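Local coordinates for protein extracellular invertase (Aspergillus kawachii, PDB 5XH8) that probably splits terminal beta-fructosyl units from sucrose and, with high transfructosylation activity, passes them to other sugars to build fructooligosaccharides such as 1-kestose, at residues 123-128 with 282-287; 165-170 with 244-249; 268-273 with 288-293; 317-322 with 351-356. One frame throughout, in Å; residues are numbered along the deposited sequence.

Contact 1. Residues 123-128 with 282-287; sequences IHWSIP and QLTSIH. With NA (sodium ion), chain B.
S126 and Q282 mark the closest backbone approach, their CA atoms 5.8 Å apart, where two irregular loops of the GH32 N-terminal propeller domain meet without pairing as strands, beside a bound glycerol close to the H124 side chain. A type I turn from H124 to I127, closed by I127 N bonding to H124 O, directs the side chains of H124, S126 and I127 at 282-287. The short serine suits its place because its hydroxyl serves two neighbours: S126 OG accepts the amide N-H of Q282 at 2.8 Å and is hydrogen-bonded to H124 ND1 at 2.7 Å, which steadies the imidazole's rotation. With CG anti to the backbone N (chi1 -161°), the H124 ring reaches across the gap. CA of Q282 lies over one face, 3.8 Å from the ring centroid, as a CH-pi contact, and CD1 of W125 lies against the opposite face. From its far side H124 NE2 donates to T284 OG1 at 2.9 Å, somewhat tilted from the ring plane. W125 NE1, nearly in its indole plane, donates to the same T284 OG1 at 3.0 Å. A hydrogen bond to E273 gives this buried hydroxyl its third partner. The loop holding 123-128 joins strands 112-118 and 134-140, while 282-287 runs into strand 286-298, which begins with a classic beta bulge, S285 and I286 both facing G274 at the end of strand 265-274.

Contact 2. Residues 165-170 with 244-249; sequences NVTAFR and AFNFET
T167 and R170, facing N246 and E248, join two neighbouring blades of the GH32 beta-propeller. Segment 165-170 enters strand 166-176, an outermost strand of one four-stranded sheet, and R170 opens the Arg-Asp-Pro sequence motif of the family; strand 247-248 belongs to the next blade. The touching parts run almost parallel, 5° apart, but the CA atoms of T167 and N246 are 6.7 Å from each other, so side chains rather than backbone bonds bridge the gap. T167 OG1 donates to N246 OD1 at 2.7 Å, coming in tilted from the carbonyl plane. N246 has its CG anti to the backbone N, which carries the amide to the neighbouring blade, and its ND2 is used by E273. The small side chain of A168 allows a close approach, its CB 3.3 Å from N246 OD1. Further along, R170 runs out extended from CG to NE and forms a salt bridge, its NH2 2.8 Å from E248 OE2. That hydrogen bond is nearly straight (169°) and the oxygen lies at the guanidinium edge, yet the carboxylate is met from above its own plane, the two groups standing 84° apart. R170 NE makes a longer, weak bond to the same oxygen; a water bridges them, 3.0 Å from R170 NE and 2.7 Å from E248 OE2. Because E134 takes R170 NH1 and Y319 OH takes E248 OE1, each flat group is held through more than one of its polar atoms, which should restrict its rotation.

Contact 3. Residues 268-273 with 288-293; sequences TTIGTE and DMLWVS
T268 and V292 lie side by side and point the same way, CG2 of T268 3.8 Å from CB of V292, in the antiparallel beta hairpin of strands 265-274 and 286-298 in one propeller blade. Three hydrogen-bonded pairs, T268-V292, I270-L290 and T272-D288, share this face, and the beta-branched T268, I270, T272 and V292 suit the extended strands. The side chains of T272 and L290 cross at about a right angle, CG2 of T272 3.6 Å from CD1 of L290. T272 OG1 lies near CB of D288, but its hydrogen bond goes to R242 O, just as the hydroxyl of T268 is satisfied by N251 O. The non-hydrogen-bonded pairs T269-W291 and G271-M289 occupy the other face. There CG2 of T269 meets CB of W291 at 4.0 Å, again nearly at a right angle, while the indole leads away toward F267. G271, lacking a side chain, lets the ring of Y319 lie close against its CA. M289 starts with CG anti to the backbone N (chi1 -169°), then bends toward the partner strand, bringing its CE methyl 3.3 Å from I270 O.

Contact 4. Residues 317-322 with 351-356; sequences SSYAAA and DLFEQA. With NA (sodium ion), chain B.
S317 OG and the backbone N of L352 share one water, hydrogen-bonded at 2.7 Å to S317 OG and at 2.9 Å to L352 N, where it accepts. The serine hydroxyl suits its place by binding this water, while the leucine methyl only packs against it, CD2 of L352 lying 3.5 Å from S317 OG. No direct hydrogen bond crosses the contact; the rest is the work of F353. Its ring reaches in from the loop and lays CZ 3.7 Å from S317 CA, while CB of Y319 sits at the ring's edge, near its plane, 3.7 Å from CE1 of F353. The two aromatic rings stand almost perpendicular (84°) but obliquely placed. H287 ties them together, stacked with F353 and edge-to-face with Y319. With CG anti to the backbone N (chi1 -158°), the Y319 ring runs on past F353, and its OH bonds to E248. Segment 317-322 starts strand 318-326 in the propeller domain, right at the sodium site: S318 O binds the ion at 2.4 Å, with the carbonyls of H287, G315 and F316 and one water as the other ligands. S318 OG meanwhile bonds to D313. Across from the strand, L352, F353 and E354 all have left-handed backbone angles and coil the loop tightly. D351 OD1 accepts from E354 N at 2.9 Å, an Asx motif, and Q355 N bonds to L352 O at 3.0 Å.

In the fold
All four contacts lie in the GH32 N-terminal propeller domain. Contacts 1 and 2 are close, their centres about 9 Å apart, and F245 stacks on W125 between them; contact 3 lies about 12 Å from contact 2 and contact 4 about 14 Å from contacts 1 and 3. Along the chain, 165-170 and 244-249 both fall between the two segments of contact 1, contacts 1 and 3 interleave, and contact 4 follows. Strand 265-274 pairs with 247-248 and 286-298, linking contacts 2 and 3, while contact 1 leads into strand 286-298. E273 touches both T284 and N246, and sodium joins contacts 1 and 4, so side chains and an ion tie neighbouring parts of the propeller together, with glycerol bound near H124 and R170.

Contact 1. Residues 123-128 with 282-287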
loop_
_atom_site.group_PDB
_atom_site.type_symbol
_atom_site.label_atom_id
_atom_site.label_comp_id
_atom_site.label_asym_id
_atom_site.label_seq_id
_atom_site.Cartn_x
_atom_site.Cartn_y
_atom_site.Cartn_z
ATOM N N ILE A 123 -16.542 -2.193 -2.591
ATOM C CA ILE A 123 -16.263 -2.164 -1.171
ATOM C C ILE A 123 -17.619 -2.044 -0.488
ATOM O O ILE A 123 -18.380 -1.100 -0.766
ATOM C CB ILE A 123 -15.394 -0.927 -0.793
ATOM C CG1 ILE A 123 -14.056 -0.909 -1.567
ATOM C CG2 ILE A 123 -15.175 -0.855 0.711
ATOM C CD1 ILE A 123 -13.426 0.467 -1.584
ATOM N N HIS A 124 -17.924 -2.988 0.400
ATOM C CA HIS A 124 -19.159 -2.914 1.194
ATOM C C HIS A 124 -19.069 -3.785 2.444
ATOM O O HIS A 124 -18.461 -4.836 2.420
ATOM C CB HIS A 124 -20.386 -3.295 0.357
ATOM C CG HIS A 124 -21.676 -2.816 0.934
ATOM N ND1 HIS A 124 -22.547 -3.651 1.599
ATOM C CD2 HIS A 124 -22.228 -1.581 0.980
ATOM C CE1 HIS A 124 -23.596 -2.960 2.005
ATOM N NE2 HIS A 124 -23.427 -1.699 1.648
ATOM N N TRP A 125 -19.683 -3.329 3.523
ATOM C CA TRP A 125 -19.670 -4.047 4.789
ATOM C C TRP A 125 -20.214 -5.483 4.695
ATOM O O TRP A 125 -19.769 -6.348 5.436
ATOM C CB TRP A 125 -20.416 -3.259 5.893
ATOM C CG TRP A 125 -21.877 -3.060 5.640
ATOM C CD1 TRP A 125 -22.468 -1.949 5.116
ATOM C CD2 TRP A 125 -22.934 -3.975 5.920
ATOM N NE1 TRP A 125 -23.818 -2.117 5.026
ATOM C CE2 TRP A 125 -24.141 -3.353 5.510
ATOM C CE3 TRP A 125 -22.986 -5.272 6.449
ATOM C CZ2 TRP A 125 -25.387 -3.986 5.616
ATOM C CZ3 TRP A 125 -24.235 -5.901 6.558
ATOM C CH2 TRP A 125 -25.411 -5.256 6.132
ATOM N N SER A 126 -21.158 -5.701 3.779
ATOM C CA SER A 126 -21.850 -6.976 3.618
ATOM C C SER A 126 -21.099 -8.038 2.834
ATOM O O SER A 126 -21.578 -9.146 2.762
ATOM C CB SER A 126 -23.198 -6.758 2.929
ATOM O OG SER A 126 -23.049 -6.341 1.583
ATOM N N ILE A 127 -19.969 -7.689 2.212
ATOM C CA ILE A 127 -19.212 -8.645 1.378
ATOM C C ILE A 127 -17.795 -8.778 1.885
ATOM O O ILE A 127 -17.349 -7.946 2.694
ATOM C CB ILE A 127 -19.209 -8.239 -0.108
ATOM C CG1 ILE A 127 -18.560 -6.845 -0.319
ATOM C CG2 ILE A 127 -20.617 -8.311 -0.666
ATOM C CD1 ILE A 127 -18.345 -6.478 -1.779
ATOM N N PRO A 128 -17.060 -9.811 1.420
ATOM C CA PRO A 128 -15.667 -9.891 1.881
ATOM C C PRO A 128 -14.854 -8.659 1.459
ATOM O O PRO A 128 -15.089 -8.090 0.386
ATOM C CB PRO A 128 -15.141 -11.185 1.225
ATOM C CG PRO A 128 -16.393 -12.020 1.014
ATOM C CD PRO A 128 -17.473 -11.023 0.678
ATOM N N GLN A 282 -24.478 -6.148 -0.786
ATOM C CA GLN A 282 -24.147 -4.797 -1.234
ATOM C C GLN A 282 -25.233 -3.743 -1.049
ATOM O O GLN A 282 -25.149 -2.689 -1.662
ATOM C CB GLN A 282 -23.633 -4.789 -2.687
ATOM C CG GLN A 282 -22.344 -5.564 -2.832
ATOM C CD GLN A 282 -21.695 -5.389 -4.196
ATOM O OE1 GLN A 282 -21.342 -4.298 -4.588
ATOM N NE2 GLN A 282 -21.519 -6.467 -4.895
ATOM N N LEU A 283 -26.207 -3.995 -0.177
ATOM C CA LEU A 283 -27.266 -3.021 0.074
ATOM C C LEU A 283 -27.254 -2.572 1.501
ATOM O O LEU A 283 -27.341 -3.394 2.422
ATOM C CB LEU A 283 -28.659 -3.591 -0.225
ATOM C CG LEU A 283 -29.846 -2.621 -0.003
ATOM C CD1 LEU A 283 -29.764 -1.467 -0.991
ATOM C CD2 LEU A 283 -31.194 -3.326 -0.135
ATOM N N THR A 284 -27.153 -1.253 1.672
ATOM C CA THR A 284 -27.432 -0.602 2.934
ATOM C C THR A 284 -28.837 -0.032 2.842
ATOM O O THR A 284 -29.076 0.849 2.020
ATOM C CB THR A 284 -26.427 0.524 3.215
ATOM O OG1 THR A 284 -25.130 -0.059 3.358
ATOM C CG2 THR A 284 -26.813 1.262 4.498
ATOM N N SER A 285 -29.765 -0.542 3.660
ATOM C CA SER A 285 -31.182 -0.147 3.520
ATOM C C SER A 285 -31.504 1.028 4.402
ATOM O O SER A 285 -32.408 1.776 4.079
ATOM C CB SER A 285 -32.138 -1.316 3.815
ATOM O OG SER A 285 -31.835 -1.841 5.089
ATOM N N ILE A 286 -30.751 1.211 5.489
ATOM C CA ILE A 286 -30.995 2.295 6.446
ATOM C C ILE A 286 -29.717 3.125 6.631
ATOM O O ILE A 286 -28.702 2.587 7.041
ATOM C CB ILE A 286 -31.439 1.720 7.830
ATOM C CG1 ILE A 286 -32.642 0.745 7.683
ATOM C CG2 ILE A 286 -31.775 2.840 8.799
ATOM C CD1 ILE A 286 -33.902 1.381 7.100
ATOM N N HIS A 287 -29.784 4.434 6.368
ATOM C CA HIS A 287 -28.643 5.325 6.585
ATOM C C HIS A 287 -28.988 6.277 7.724
ATOM O O HIS A 287 -29.624 7.313 7.500
ATOM C CB HIS A 287 -28.334 6.097 5.285
ATOM C CG HIS A 287 -27.808 5.248 4.162
ATOM N ND1 HIS A 287 -28.627 4.490 3.347
ATOM C CD2 HIS A 287 -26.546 5.059 3.700
ATOM C CE1 HIS A 287 -27.894 3.887 2.424
ATOM N NE2 HIS A 287 -26.625 4.197 2.633
HETATM NA NA NA B . -30.711 9.272 7.213
HETATM O O HOH W 1 -20.680 -2.062 -3.128
HETATM O O HOH W 2 -30.815 9.818 9.565
#

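Contact 2. Residues 165-170 with 244-249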
loop_
_atom_site.group_PDB
_atom_site.type_symbol
_atom_site.label_atom_id
_atom_site.label_comp_id
_atom_site.label_asym_id
_atom_site.label_seq_id
_atom_site.Cartn_x
_atom_site.Cartn_y
_atom_site.Cartn_z
ATOM N N ASN A 165 -9.769 -7.873 9.897
ATOM C CA ASN A 165 -10.689 -8.175 8.822
ATOM C C ASN A 165 -11.795 -7.108 8.849
ATOM O O ASN A 165 -12.899 -7.288 9.424
ATOM C CB ASN A 165 -11.241 -9.582 9.029
ATOM C CG ASN A 165 -12.189 -10.005 7.928
ATOM O OD1 ASN A 165 -12.287 -9.380 6.878
ATOM N ND2 ASN A 165 -12.899 -11.084 8.170
ATOM N N VAL A 166 -11.457 -5.953 8.287
ATOM C CA VAL A 166 -12.347 -4.798 8.320
ATOM C C VAL A 166 -13.573 -4.904 7.399
ATOM O O VAL A 166 -13.493 -5.495 6.332
ATOM C CB VAL A 166 -11.595 -3.503 7.992
ATOM C CG1 VAL A 166 -10.562 -3.217 9.075
ATOM C CG2 VAL A 166 -10.977 -3.560 6.587
ATOM N N THR A 167 -14.690 -4.299 7.823
ATOM C CA THR A 167 -15.862 -4.085 6.977
ATOM C C THR A 167 -15.672 -2.892 6.036
ATOM O O THR A 167 -16.278 -2.845 4.954
ATOM C CB THR A 167 -17.120 -3.794 7.806
ATOM O OG1 THR A 167 -16.832 -2.825 8.823
ATOM C CG2 THR A 167 -17.660 -5.086 8.447
ATOM N N ALA A 168 -14.858 -1.946 6.502
ATOM C CA ALA A 168 -14.585 -0.664 5.890
ATOM C C ALA A 168 -13.448 -0.038 6.668
ATOM O O ALA A 168 -13.263 -0.332 7.868
ATOM C CB ALA A 168 -15.798 0.257 5.981
ATOM N N PHE A 169 -12.717 0.852 5.994
ATOM C CA PHE A 169 -11.572 1.533 6.577
ATOM C C PHE A 169 -11.303 2.860 5.852
ATOM O O PHE A 169 -10.396 2.962 5.022
ATOM C CB PHE A 169 -10.365 0.600 6.526
ATOM C CG PHE A 169 -9.189 1.081 7.318
ATOM C CD1 PHE A 169 -9.221 1.074 8.697
ATOM C CD2 PHE A 169 -8.041 1.484 6.686
ATOM C CE1 PHE A 169 -8.138 1.524 9.431
ATOM C CE2 PHE A 169 -6.944 1.921 7.412
ATOM C CZ PHE A 169 -6.992 1.931 8.793
ATOM N N ARG A 170 -12.096 3.883 6.174
ATOM C CA ARG A 170 -12.093 5.102 5.369
ATOM C C ARG A 170 -12.551 6.327 6.129
ATOM O O ARG A 170 -12.916 6.234 7.310
ATOM C CB ARG A 170 -12.960 4.888 4.123
ATOM C CG ARG A 170 -14.376 4.423 4.393
ATOM C CD ARG A 170 -15.238 4.501 3.119
ATOM N NE ARG A 170 -16.586 3.982 3.358
ATOM C CZ ARG A 170 -16.965 2.698 3.290
ATOM N NH1 ARG A 170 -16.122 1.731 2.901
ATOM N NH2 ARG A 170 -18.233 2.375 3.586
ATOM N N ALA A 244 -25.698 -0.573 14.127
ATOM C CA ALA A 244 -25.844 -1.170 12.818
ATOM C C ALA A 244 -24.563 -1.904 12.381
ATOM O O ALA A 244 -23.806 -2.398 13.248
ATOM C CB ALA A 244 -26.328 -0.122 11.814
ATOM N N PHE A 245 -24.301 -1.998 11.078
ATOM C CA PHE A 245 -23.244 -2.911 10.601
ATOM C C PHE A 245 -21.898 -2.293 10.286
ATOM O O PHE A 245 -20.923 -3.016 10.083
ATOM C CB PHE A 245 -23.757 -3.677 9.413
ATOM C CG PHE A 245 -24.904 -4.602 9.744
ATOM C CD1 PHE A 245 -26.212 -4.140 9.740
ATOM C CD2 PHE A 245 -24.670 -5.942 10.047
ATOM C CE1 PHE A 245 -27.273 -4.991 10.026
ATOM C CE2 PHE A 245 -25.727 -6.807 10.343
ATOM C CZ PHE A 245 -27.030 -6.330 10.327
ATOM N N ASN A 246 -21.831 -0.966 10.239
ATOM C CA ASN A 246 -20.597 -0.265 9.865
ATOM C C ASN A 246 -20.762 1.213 10.189
ATOM O O ASN A 246 -21.839 1.745 10.006
ATOM C CB ASN A 246 -20.332 -0.456 8.361
ATOM C CG ASN A 246 -18.985 0.073 7.940
ATOM O OD1 ASN A 246 -17.944 -0.416 8.385
ATOM N ND2 ASN A 246 -18.994 1.072 7.073
ATOM N N PHE A 247 -19.715 1.853 10.706
ATOM C CA PHE A 247 -19.695 3.298 10.896
ATOM C C PHE A 247 -19.005 3.995 9.701
ATOM O O PHE A 247 -18.017 3.486 9.173
ATOM C CB PHE A 247 -18.919 3.715 12.154
ATOM C CG PHE A 247 -19.575 3.369 13.479
ATOM C CD1 PHE A 247 -20.933 3.057 13.601
ATOM C CD2 PHE A 247 -18.798 3.398 14.631
ATOM C CE1 PHE A 247 -21.480 2.747 14.842
ATOM C CE2 PHE A 247 -19.351 3.096 15.879
ATOM C CZ PHE A 247 -20.694 2.782 15.976
ATOM N N GLU A 248 -19.532 5.171 9.340
ATOM C CA GLU A 248 -19.024 6.017 8.252
ATOM C C GLU A 248 -18.898 7.460 8.760
ATOM O O GLU A 248 -19.565 7.851 9.732
ATOM C CB GLU A 248 -19.985 5.965 7.063
ATOM C CG GLU A 248 -20.168 4.556 6.467
ATOM C CD GLU A 248 -20.718 4.596 5.064
ATOM O OE1 GLU A 248 -21.959 4.742 4.923
ATOM O OE2 GLU A 248 -19.890 4.545 4.101
ATOM N N THR A 249 -18.022 8.222 8.112
ATOM C CA THR A 249 -17.862 9.678 8.304
ATOM C C THR A 249 -17.832 10.148 9.765
ATOM O O THR A 249 -18.445 11.171 10.130
ATOM C CB THR A 249 -18.926 10.475 7.509
ATOM O OG1 THR A 249 -20.228 10.245 8.055
ATOM C CG2 THR A 249 -18.903 10.053 6.050
HETATM O O HOH W 3 -18.035 6.535 3.820
#

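Contact 3. Residues 268-273 with 288-293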
loop_
_atom_site.group_PDB
_atom_site.type_symbol
_atom_site.label_atom_id
_atom_site.label_comp_id
_atom_site.label_asym_id
_atom_site.label_seq_id
_atom_site.Cartn_x
_atom_site.Cartn_y
_atom_site.Cartn_z
ATOM N N THR A 268 -19.184 12.834 18.980
ATOM C CA THR A 268 -18.884 12.375 17.622
ATOM C C THR A 268 -20.176 12.384 16.807
ATOM O O THR A 268 -21.262 12.174 17.376
ATOM C CB THR A 268 -18.232 10.970 17.618
ATOM O OG1 THR A 268 -17.943 10.547 16.269
ATOM C CG2 THR A 268 -19.125 9.930 18.312
ATOM N N THR A 269 -20.072 12.669 15.510
ATOM C CA THR A 269 -21.164 12.358 14.562
ATOM C C THR A 269 -20.726 11.211 13.645
ATOM O O THR A 269 -19.550 11.124 13.268
ATOM C CB THR A 269 -21.670 13.576 13.768
ATOM O OG1 THR A 269 -20.634 14.124 12.942
ATOM C CG2 THR A 269 -22.170 14.670 14.722
ATOM N N ILE A 270 -21.668 10.317 13.333
ATOM C CA ILE A 270 -21.391 9.154 12.488
ATOM C C ILE A 270 -22.584 8.835 11.651
ATOM O O ILE A 270 -23.706 9.076 12.070
ATOM C CB ILE A 270 -21.102 7.866 13.287
ATOM C CG1 ILE A 270 -22.080 7.712 14.463
ATOM C CG2 ILE A 270 -19.684 7.887 13.798
ATOM C CD1 ILE A 270 -22.166 6.294 14.947
ATOM N N GLY A 271 -22.325 8.280 10.473
ATOM C CA GLY A 271 -23.326 7.562 9.711
ATOM C C GLY A 271 -23.261 6.106 10.140
ATOM O O GLY A 271 -22.177 5.565 10.353
ATOM N N THR A 272 -24.413 5.458 10.266
ATOM C CA THR A 272 -24.430 4.011 10.465
ATOM C C THR A 272 -25.172 3.346 9.318
ATOM O O THR A 272 -26.212 3.838 8.868
ATOM C CB THR A 272 -25.035 3.596 11.843
ATOM O OG1 THR A 272 -26.460 3.670 11.824
ATOM C CG2 THR A 272 -24.507 4.459 12.923
ATOM N N GLU A 273 -24.606 2.234 8.843
ATOM C CA GLU A 273 -25.144 1.475 7.728
ATOM C C GLU A 273 -25.955 0.298 8.273
ATOM O O GLU A 273 -25.389 -0.651 8.831
ATOM C CB GLU A 273 -24.027 0.965 6.816
ATOM C CG GLU A 273 -23.188 2.064 6.185
ATOM C CD GLU A 273 -22.394 1.547 5.001
ATOM O OE1 GLU A 273 -23.023 1.263 3.951
ATOM O OE2 GLU A 273 -21.166 1.378 5.153
ATOM N N ASP A 288 -28.580 5.936 8.946
ATOM C CA ASP A 288 -28.835 6.782 10.125
ATOM C C ASP A 288 -27.740 7.832 10.344
ATOM O O ASP A 288 -26.572 7.477 10.336
ATOM C CB ASP A 288 -28.919 5.930 11.395
ATOM C CG ASP A 288 -30.201 5.124 11.492
ATOM O OD1 ASP A 288 -31.197 5.441 10.787
ATOM O OD2 ASP A 288 -30.181 4.163 12.295
ATOM N N MET A 289 -28.135 9.099 10.560
ATOM C CA MET A 289 -27.223 10.225 10.754
ATOM C C MET A 289 -27.239 10.630 12.224
ATOM O O MET A 289 -28.046 11.476 12.660
ATOM C CB MET A 289 -27.597 11.411 9.873
ATOM C CG MET A 289 -26.552 12.524 9.814
ATOM S SD MET A 289 -24.873 11.950 9.461
ATOM C CE MET A 289 -24.027 12.172 11.030
ATOM N N LEU A 290 -26.340 10.010 12.979
ATOM C CA LEU A 290 -26.343 10.096 14.450
ATOM C C LEU A 290 -25.308 11.058 15.039
ATOM O O LEU A 290 -24.273 11.356 14.418
ATOM C CB LEU A 290 -26.126 8.699 15.033
ATOM C CG LEU A 290 -27.004 7.554 14.559
ATOM C CD1 LEU A 290 -26.602 6.248 15.243
ATOM C CD2 LEU A 290 -28.461 7.855 14.832
ATOM N N TRP A 291 -25.622 11.561 16.238
ATOM C CA TRP A 291 -24.656 12.218 17.131
ATOM C C TRP A 291 -24.601 11.426 18.439
ATOM O O TRP A 291 -25.564 10.722 18.799
ATOM C CB TRP A 291 -24.997 13.695 17.394
ATOM C CG TRP A 291 -26.268 13.917 18.221
ATOM C CD1 TRP A 291 -27.506 14.193 17.735
ATOM C CD2 TRP A 291 -26.398 13.876 19.657
ATOM N NE1 TRP A 291 -28.407 14.338 18.761
ATOM C CE2 TRP A 291 -27.765 14.151 19.957
ATOM C CE3 TRP A 291 -25.499 13.646 20.719
ATOM C CZ2 TRP A 291 -28.272 14.183 21.285
ATOM C CZ3 TRP A 291 -26.006 13.677 22.059
ATOM C CH2 TRP A 291 -27.384 13.938 22.313
ATOM N N VAL A 292 -23.460 11.514 19.123
ATOM C CA VAL A 292 -23.213 10.744 20.353
ATOM C C VAL A 292 -22.332 11.547 21.273
ATOM O O VAL A 292 -21.296 12.066 20.841
ATOM C CB VAL A 292 -22.493 9.405 20.092
ATOM C CG1 VAL A 292 -22.482 8.537 21.355
ATOM C CG2 VAL A 292 -23.150 8.643 18.961
ATOM N N SER A 293 -22.760 11.647 22.538
ATOM C CA SER A 293 -21.971 12.270 23.606
ATOM C C SER A 293 -21.302 11.159 24.381
ATOM O O SER A 293 -21.872 10.095 24.534
ATOM C CB SER A 293 -22.888 13.058 24.562
ATOM O OG SER A 293 -22.137 13.608 25.634
#

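Contact 4. Residues 317-322 with 351-356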
loop_
_atom_site.group_PDB
_atom_site.type_symbol
_atom_site.label_atom_id
_atom_site.label_comp_id
_atom_site.label_asym_id
_atom_site.label_seq_id
_atom_site.Cartn_x
_atom_site.Cartn_y
_atom_site.Cartn_z
ATOM N N SER A 317 -32.922 10.421 3.809
ATOM C CA SER A 317 -31.872 10.725 2.832
ATOM C C SER A 317 -30.725 11.577 3.400
ATOM O O SER A 317 -29.795 11.918 2.672
ATOM C CB SER A 317 -32.501 11.401 1.597
ATOM O OG SER A 317 -33.430 10.522 0.956
ATOM N N SER A 318 -30.802 11.912 4.684
ATOM C CA SER A 318 -29.798 12.687 5.383
ATOM C C SER A 318 -28.699 11.791 5.903
ATOM O O SER A 318 -29.002 10.790 6.537
ATOM C CB SER A 318 -30.421 13.406 6.578
ATOM O OG SER A 318 -31.410 14.307 6.156
ATOM N N TYR A 319 -27.432 12.153 5.662
ATOM C CA TYR A 319 -26.301 11.270 5.968
ATOM C C TYR A 319 -24.948 11.975 5.870
ATOM O O TYR A 319 -24.882 13.137 5.489
ATOM C CB TYR A 319 -26.330 10.054 5.027
ATOM C CG TYR A 319 -25.595 8.821 5.515
ATOM C CD1 TYR A 319 -25.938 8.209 6.734
ATOM C CD2 TYR A 319 -24.603 8.221 4.733
ATOM C CE1 TYR A 319 -25.298 7.072 7.162
ATOM C CE2 TYR A 319 -23.937 7.102 5.176
ATOM C CZ TYR A 319 -24.294 6.516 6.388
ATOM O OH TYR A 319 -23.633 5.402 6.871
ATOM N N ALA A 320 -23.889 11.275 6.294
ATOM C CA ALA A 320 -22.512 11.603 5.907
ATOM C C ALA A 320 -22.056 12.965 6.344
ATOM O O ALA A 320 -21.261 13.585 5.646
ATOM C CB ALA A 320 -22.346 11.464 4.386
ATOM N N ALA A 321 -22.528 13.446 7.498
ATOM C CA ALA A 321 -22.207 14.812 7.900
ATOM C C ALA A 321 -20.713 15.038 8.073
ATOM O O ALA A 321 -20.001 14.185 8.613
ATOM C CB ALA A 321 -22.964 15.210 9.145
ATOM N N ALA A 322 -20.248 16.176 7.571
ATOM C CA ALA A 322 -18.906 16.628 7.787
ATOM C C ALA A 322 -18.958 18.025 8.347
ATOM O O ALA A 322 -19.526 18.952 7.749
ATOM C CB ALA A 322 -18.096 16.628 6.502
ATOM N N ASP A 351 -31.171 10.911 -4.511
ATOM C CA ASP A 351 -31.729 9.768 -5.207
ATOM C C ASP A 351 -31.781 8.504 -4.337
ATOM O O ASP A 351 -31.553 7.393 -4.829
ATOM C CB ASP A 351 -30.925 9.528 -6.510
ATOM C CG ASP A 351 -29.452 9.267 -6.257
ATOM O OD1 ASP A 351 -29.039 9.156 -5.080
ATOM O OD2 ASP A 351 -28.698 9.204 -7.241
ATOM N N LEU A 352 -32.077 8.681 -3.051
ATOM C CA LEU A 352 -32.189 7.560 -2.120
ATOM C C LEU A 352 -30.909 6.700 -2.132
ATOM O O LEU A 352 -30.958 5.466 -2.199
ATOM C CB LEU A 352 -33.440 6.710 -2.429
ATOM C CG LEU A 352 -34.789 7.434 -2.308
ATOM C CD1 LEU A 352 -35.919 6.496 -2.724
ATOM C CD2 LEU A 352 -35.000 7.935 -0.895
ATOM N N PHE A 353 -29.762 7.374 -2.067
ATOM C CA PHE A 353 -28.473 6.690 -2.117
ATOM C C PHE A 353 -28.378 5.776 -3.342
ATOM O O PHE A 353 -27.977 4.636 -3.247
ATOM C CB PHE A 353 -28.231 5.943 -0.803
ATOM C CG PHE A 353 -28.502 6.779 0.416
ATOM C CD1 PHE A 353 -27.535 7.659 0.896
ATOM C CD2 PHE A 353 -29.732 6.699 1.075
ATOM C CE1 PHE A 353 -27.792 8.430 2.013
ATOM C CE2 PHE A 353 -29.981 7.464 2.201
ATOM C CZ PHE A 353 -29.011 8.323 2.676
ATOM N N GLU A 354 -28.807 6.320 -4.479
ATOM C CA GLU A 354 -28.819 5.640 -5.779
ATOM C C GLU A 354 -29.776 4.458 -5.856
ATOM O O GLU A 354 -29.554 3.551 -6.629
ATOM C CB GLU A 354 -27.386 5.264 -6.213
ATOM C CG GLU A 354 -26.487 6.486 -6.121
ATOM C CD GLU A 354 -25.067 6.289 -6.598
ATOM O OE1 GLU A 354 -24.751 5.237 -7.157
ATOM O OE2 GLU A 354 -24.275 7.236 -6.427
ATOM N N GLN A 355 -30.853 4.491 -5.078
ATOM C CA GLN A 355 -31.924 3.482 -5.172
ATOM C C GLN A 355 -33.192 4.006 -5.880
ATOM O O GLN A 355 -34.081 3.223 -6.186
ATOM C CB GLN A 355 -32.282 2.965 -3.770
ATOM C CG GLN A 355 -31.161 2.213 -3.057
ATOM C CD GLN A 355 -30.715 0.970 -3.816
ATOM O OE1 GLN A 355 -29.532 0.737 -4.027
ATOM N NE2 GLN A 355 -31.674 0.181 -4.250
ATOM N N ALA A 356 -33.270 5.305 -6.162
ATOM C CA ALA A 356 -34.488 5.897 -6.724
ATOM C C ALA A 356 -34.592 5.687 -8.229
ATOM O O ALA A 356 -34.387 6.618 -9.035
ATOM C CB ALA A 356 -34.568 7.375 -6.392
HETATM NA NA NA B . -30.711 9.272 7.213
HETATM O O HOH W 4 -33.197 11.022 -1.671
HETATM O O HOH W 2 -30.815 9.818 9.565
#